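Local coordinates for protein argininosuccinate lyase (Chelativorans sp., PDB 6RXA) that is a C-N lyase (EDDS lyase) of the aspartase/fumarase superfamily and probably also splits argininosuccinate into fumarate and arginine, at residues A73-L78 with E92-R97; V62-T67 with G100-K105. The protein carries 2 engineered substitutions. All coordinates share one frame; numbering follows the deposited sequence.

Contact 1. Residues A73-L78 with E92-R97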
loop_
_atom_site.group_PDB
_atom_site.type_symbol
_atom_site.label_atom_id
_atom_site.label_comp_id
_atom_site.label_asym_id
_atom_site.label_seq_id
_atom_site.Cartn_x
_atom_site.Cartn_y
_atom_site.Cartn_z
ATOM N N ALA A 73 -10.293 23.250 34.684
ATOM C CA ALA A 73 -11.605 23.624 34.170
ATOM C C ALA A 73 -11.549 24.976 33.470
ATOM O O ALA A 73 -12.166 25.163 32.415
ATOM C CB ALA A 73 -12.610 23.644 35.318
ATOM N N GLN A 74 -10.800 25.925 34.030
ATOM C CA GLN A 74 -10.691 27.240 33.403
ATOM C C GLN A 74 -9.957 27.160 32.067
ATOM O O GLN A 74 -10.388 27.764 31.081
ATOM C CB GLN A 74 -9.984 28.215 34.344
ATOM C CG GLN A 74 -10.701 28.461 35.666
ATOM C CD GLN A 74 -9.881 29.347 36.594
ATOM O OE1 GLN A 74 -9.659 30.520 36.304
ATOM N NE2 GLN A 74 -9.413 28.781 37.703
ATOM N N VAL A 75 -8.848 26.416 32.000
ATOM C CA VAL A 75 -8.099 26.354 30.747
ATOM C C VAL A 75 -8.873 25.568 29.693
ATOM O O VAL A 75 -8.855 25.912 28.505
ATOM C CB VAL A 75 -6.678 25.811 30.968
ATOM C CG1 VAL A 75 -5.915 25.812 29.668
ATOM C CG2 VAL A 75 -5.935 26.667 31.990
ATOM N N ASP A 76 -9.586 24.517 30.109
ATOM C CA ASP A 76 -10.442 23.800 29.174
ATOM C C ASP A 76 -11.429 24.755 28.506
ATOM O O ASP A 76 -11.669 24.666 27.294
ATOM C CB ASP A 76 -11.196 22.686 29.902
ATOM C CG ASP A 76 -10.315 21.489 30.268
ATOM O OD1 ASP A 76 -9.138 21.413 29.851
ATOM O OD2 ASP A 76 -10.826 20.609 30.994
ATOM N N GLU A 77 -12.012 25.676 29.279
ATOM C CA GLU A 77 -12.959 26.623 28.700
ATOM C C GLU A 77 -12.267 27.551 27.706
ATOM O O GLU A 77 -12.815 27.838 26.638
ATOM C CB GLU A 77 -13.668 27.411 29.801
ATOM C CG GLU A 77 -14.544 28.525 29.256
ATOM C CD GLU A 77 -15.934 28.519 29.844
ATOM O OE1 GLU A 77 -16.064 28.692 31.075
ATOM O OE2 GLU A 77 -16.897 28.334 29.072
ATOM N N LEU A 78 -11.058 28.018 28.031
ATOM C CA LEU A 78 -10.299 28.834 27.087
ATOM C C LEU A 78 -10.022 28.071 25.801
ATOM O O LEU A 78 -10.119 28.624 24.699
ATOM C CB LEU A 78 -8.967 29.258 27.704
ATOM C CG LEU A 78 -9.009 30.208 28.892
ATOM C CD1 LEU A 78 -7.619 30.449 29.406
ATOM C CD2 LEU A 78 -9.655 31.520 28.490
ATOM N N GLU A 92 -0.186 23.707 29.453
ATOM C CA GLU A 92 0.429 23.845 30.763
ATOM C C GLU A 92 0.798 25.296 31.036
ATOM O O GLU A 92 0.658 25.776 32.164
ATOM C CB GLU A 92 1.664 22.947 30.860
ATOM C CG GLU A 92 2.151 22.781 32.301
ATOM C CD GLU A 92 3.579 22.270 32.409
ATOM O OE1 GLU A 92 4.488 23.106 32.599
ATOM O OE2 GLU A 92 3.799 21.042 32.316
ATOM N N ALA A 93 1.264 26.011 30.008
ATOM C CA ALA A 93 1.649 27.406 30.201
ATOM C C ALA A 93 0.435 28.278 30.477
ATOM O O ALA A 93 0.492 29.188 31.316
ATOM C CB ALA A 93 2.442 27.909 28.997
ATOM N N ALA A 94 -0.682 28.016 29.793
ATOM C CA ALA A 94 -1.920 28.702 30.118
ATOM C C ALA A 94 -2.368 28.381 31.540
ATOM O O ALA A 94 -2.875 29.251 32.247
ATOM C CB ALA A 94 -3.011 28.329 29.113
ATOM N N LEU A 95 -2.197 27.129 31.976
ATOM C CA LEU A 95 -2.529 26.787 33.355
ATOM C C LEU A 95 -1.666 27.580 34.338
ATOM O O LEU A 95 -2.176 28.106 35.332
ATOM C CB LEU A 95 -2.377 25.282 33.574
ATOM C CG LEU A 95 -2.883 24.770 34.925
ATOM C CD1 LEU A 95 -4.397 24.865 35.057
ATOM C CD2 LEU A 95 -2.412 23.334 35.100
ATOM N N LYS A 96 -0.363 27.694 34.065
ATOM C CA LYS A 96 0.522 28.486 34.918
ATOM C C LYS A 96 0.088 29.942 34.959
ATOM O O LYS A 96 0.118 30.574 36.021
ATOM C CB LYS A 96 1.953 28.364 34.395
ATOM C CG LYS A 96 3.008 29.200 35.112
ATOM C CD LYS A 96 4.402 28.955 34.492
ATOM C CE LYS A 96 4.526 29.577 33.100
ATOM N NZ LYS A 96 5.617 28.958 32.284
ATOM N N ARG A 97 -0.309 30.504 33.811
ATOM C CA ARG A 97 -0.782 31.888 33.815
ATOM C C ARG A 97 -2.075 32.029 34.607
ATOM O O ARG A 97 -2.352 33.101 35.158
ATOM C CB ARG A 97 -0.969 32.413 32.394
ATOM C CG ARG A 97 0.343 32.608 31.653
ATOM C CD ARG A 97 0.135 33.321 30.328
ATOM N NE ARG A 97 -0.617 32.516 29.362
ATOM C CZ ARG A 97 -0.056 31.663 28.507
ATOM N NH1 ARG A 97 1.257 31.481 28.504
ATOM N NH2 ARG A 97 -0.816 30.983 27.668
#
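Val75 drives its two methyl groups into the side of segment 92-97, meeting Ala94 with one branch and Leu95 with the other. Val75 CB is aimed at the opposing helix but stays 4.8 Å from Ala94 CB, so the touching is left to the branches. CG1 lies opposite the backbone N (chi1 -178°) and extends alongside the methyl of Ala94, with Val75 CG1 and Ala94 CB 3.9 Å apart. CG2 takes the place beside the backbone N and comes in against the start of the next residue: Val75 CG2 is 3.7 Å from Leu95 CA. Leu95 CB is a little farther from Val75 CG2, at 4.1 Å. That methyl therefore rests on backbone as much as on side chain, which the small CA separation of 6.2 Å between Val75 and Leu95 permits. Thr98 and Tyr91 of helix 88-99 also touch Val75; together with Ala94 and Leu95 they sit at i, i+3, i+4 and i+7, the four-residue setting of a knob-into-hole seat, here with Val75 of helix 62-79 as the knob. These two consecutive helices cross steeply in the N-terminal part of the lyase fold, and the contact's centre lies about 38 Å from that of the chain. Leu95 answers from its own side: chi2 of 68° turns Leu95 CD1 back across to Val75 CG2, 3.9 Å away, and the Leu95 side chain also packs on Ala103 and Met106. Asp76, on the same turn as Val75, faces helix 35-56, with a salt bridge to Arg48 and hydrogen bonds to Ser44 and Tyr91. Glu92 instead forms a salt bridge with Arg383 of a third subunit.

Contact 2. Residues V62-T67 with G100-K105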
loop_
_atom_site.group_PDB
_atom_site.type_symbol
_atom_site.label_atom_id
_atom_site.label_comp_id
_atom_site.label_asym_id
_atom_site.label_seq_id
_atom_site.Cartn_x
_atom_site.Cartn_y
_atom_site.Cartn_z
ATOM N N VAL A 62 -3.858 17.973 49.041
ATOM C CA VAL A 62 -5.223 18.245 48.596
ATOM C C VAL A 62 -5.352 19.696 48.149
ATOM O O VAL A 62 -6.073 20.007 47.194
ATOM C CB VAL A 62 -6.237 17.877 49.694
ATOM C CG1 VAL A 62 -7.637 18.305 49.289
ATOM C CG2 VAL A 62 -6.204 16.385 49.958
ATOM N N GLU A 63 -4.659 20.610 48.832
ATOM C CA GLU A 63 -4.728 22.020 48.463
ATOM C C GLU A 63 -4.115 22.273 47.089
ATOM O O GLU A 63 -4.692 23.001 46.274
ATOM C CB GLU A 63 -4.044 22.874 49.534
ATOM C CG GLU A 63 -4.753 22.854 50.888
ATOM C CD GLU A 63 -4.162 21.856 51.884
ATOM O OE1 GLU A 63 -4.131 22.184 53.091
ATOM O OE2 GLU A 63 -3.738 20.745 51.474
ATOM N N GLU A 64 -2.940 21.694 46.818
ATOM C CA GLU A 64 -2.329 21.827 45.499
ATOM C C GLU A 64 -3.213 21.192 44.439
ATOM O O GLU A 64 -3.429 21.766 43.361
ATOM C CB GLU A 64 -0.962 21.142 45.487
ATOM C CG GLU A 64 0.103 21.868 46.300
ATOM C CD GLU A 64 1.391 21.074 46.423
ATOM O OE1 GLU A 64 1.324 19.830 46.534
ATOM O OE2 GLU A 64 2.470 21.700 46.424
ATOM N N SER A 65 -3.744 20.010 44.740
ATOM C CA SER A 65 -4.604 19.299 43.805
ATOM C C SER A 65 -5.833 20.125 43.464
ATOM O O SER A 65 -6.171 20.291 42.287
ATOM C CB SER A 65 -4.989 17.957 44.432
ATOM O OG SER A 65 -5.811 17.194 43.578
ATOM N N ALA A 66 -6.490 20.692 44.477
ATOM C CA ALA A 66 -7.682 21.488 44.221
ATOM C C ALA A 66 -7.362 22.689 43.344
ATOM O O ALA A 66 -8.138 23.031 42.445
ATOM C CB ALA A 66 -8.292 21.961 45.542
ATOM N N THR A 67 -6.239 23.362 43.613
ATOM C CA THR A 67 -5.857 24.519 42.813
ATOM C C THR A 67 -5.656 24.127 41.356
ATOM O O THR A 67 -6.163 24.792 40.443
ATOM C CB THR A 67 -4.586 25.145 43.381
ATOM O OG1 THR A 67 -4.808 25.529 44.745
ATOM C CG2 THR A 67 -4.207 26.356 42.556
ATOM N N GLY A 100 -0.833 29.993 38.654
ATOM C CA GLY A 100 0.491 30.136 39.218
ATOM C C GLY A 100 1.364 28.924 38.978
ATOM O O GLY A 100 1.001 27.967 38.284
ATOM N N SER A 101 2.548 28.965 39.600
ATOM C CA SER A 101 3.592 27.999 39.294
ATOM C C SER A 101 3.239 26.568 39.691
ATOM O O SER A 101 3.827 25.634 39.137
ATOM C CB SER A 101 4.894 28.429 39.967
ATOM O OG SER A 101 4.725 28.477 41.374
ATOM N N VAL A 102 2.310 26.369 40.629
ATOM C CA VAL A 102 1.881 25.019 40.996
ATOM C C VAL A 102 1.365 24.235 39.796
ATOM O O VAL A 102 1.311 22.998 39.837
ATOM C CB VAL A 102 0.833 25.084 42.131
ATOM C CG1 VAL A 102 -0.510 25.586 41.611
ATOM C CG2 VAL A 102 0.688 23.715 42.799
ATOM N N ALA A 103 0.974 24.928 38.723
ATOM C CA ALA A 103 0.558 24.251 37.499
ATOM C C ALA A 103 1.599 23.243 37.046
ATOM O O ALA A 103 1.259 22.174 36.527
ATOM C CB ALA A 103 0.337 25.277 36.387
ATOM N N GLY A 104 2.880 23.580 37.205
ATOM C CA GLY A 104 3.948 22.706 36.754
ATOM C C GLY A 104 3.984 21.371 37.460
ATOM O O GLY A 104 4.528 20.395 36.921
ATOM N N LYS A 105 3.406 21.292 38.652
ATOM C CA LYS A 105 3.431 20.044 39.395
ATOM C C LYS A 105 2.531 18.986 38.790
ATOM O O LYS A 105 2.664 17.812 39.149
ATOM C CB LYS A 105 3.042 20.289 40.857
ATOM C CG LYS A 105 4.093 21.066 41.627
ATOM C CD LYS A 105 3.907 20.916 43.134
ATOM C CE LYS A 105 5.028 21.598 43.897
ATOM N NZ LYS A 105 4.943 21.298 45.353
#
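The carboxylate of Glu64 is met by Lys105 at one oxygen: NZ approaches OE2 on its syn side, 27° out of the carboxylate plane. The salt bridge, Lys105 NZ to Glu64 OE2, measures 2.7 Å, whereas the same NZ is 4.1 Å from Glu64 OE1; the grip is thus one-pronged, and OE1 is hydrogen-bonded to a residue just beyond the segments. A second flat group, the peptide carbonyl of Glu63, takes two donors on opposite faces: Thr67 N gives the helical bond and Thr67 OG1 adds one of 3.0 Å to Glu63 O, tilted 28° from the plane. This bond fixes the Thr67 side chain with CG2 directed at Val102, so that Thr67 CG2 and Val102 CG1 lie 3.9 Å apart. Val102 CG1 occupies the crowded position between N and carbonyl carbon (chi1 73°), which leaves CG2 for Glu64; Glu64 CG and Val102 CG2 are separated by 4.0 Å. Both charged chains are extended beyond CG, and the bridge forms outside this apolar patch. Lys105 also packs on Leu60, and on Gly379 of a third subunit. Gly100, with positive phi, ends helix 88-99, and i+3-to-i backbone bonds then curl 101-105. The result is a surface seam between the first turns of helix 62-79 and the connection leaving helix 88-99, joined by an apolar patch and one salt bridge.

In the fold
Helix 62-79 is entered at its N-terminal end, where 62-67 supplies the first half of contact 2; its later turns, 73-78, supply half of contact 1. The chain then turns into helix 88-99, whose segment 92-97 closes contact 1 over 13 intervening residues. Past that helix, 100-105 returns to the start of helix 62-79 and closes contact 2, a loop of 32 residues inside which contact 1 is nested. The centres lie about 12 Å apart, and the two touch directly: Ala103 CB is 3.6 Å from Leu95 CG. Together they tie helices 62-79 and 88-99 to the connection that leads toward helix 112-147.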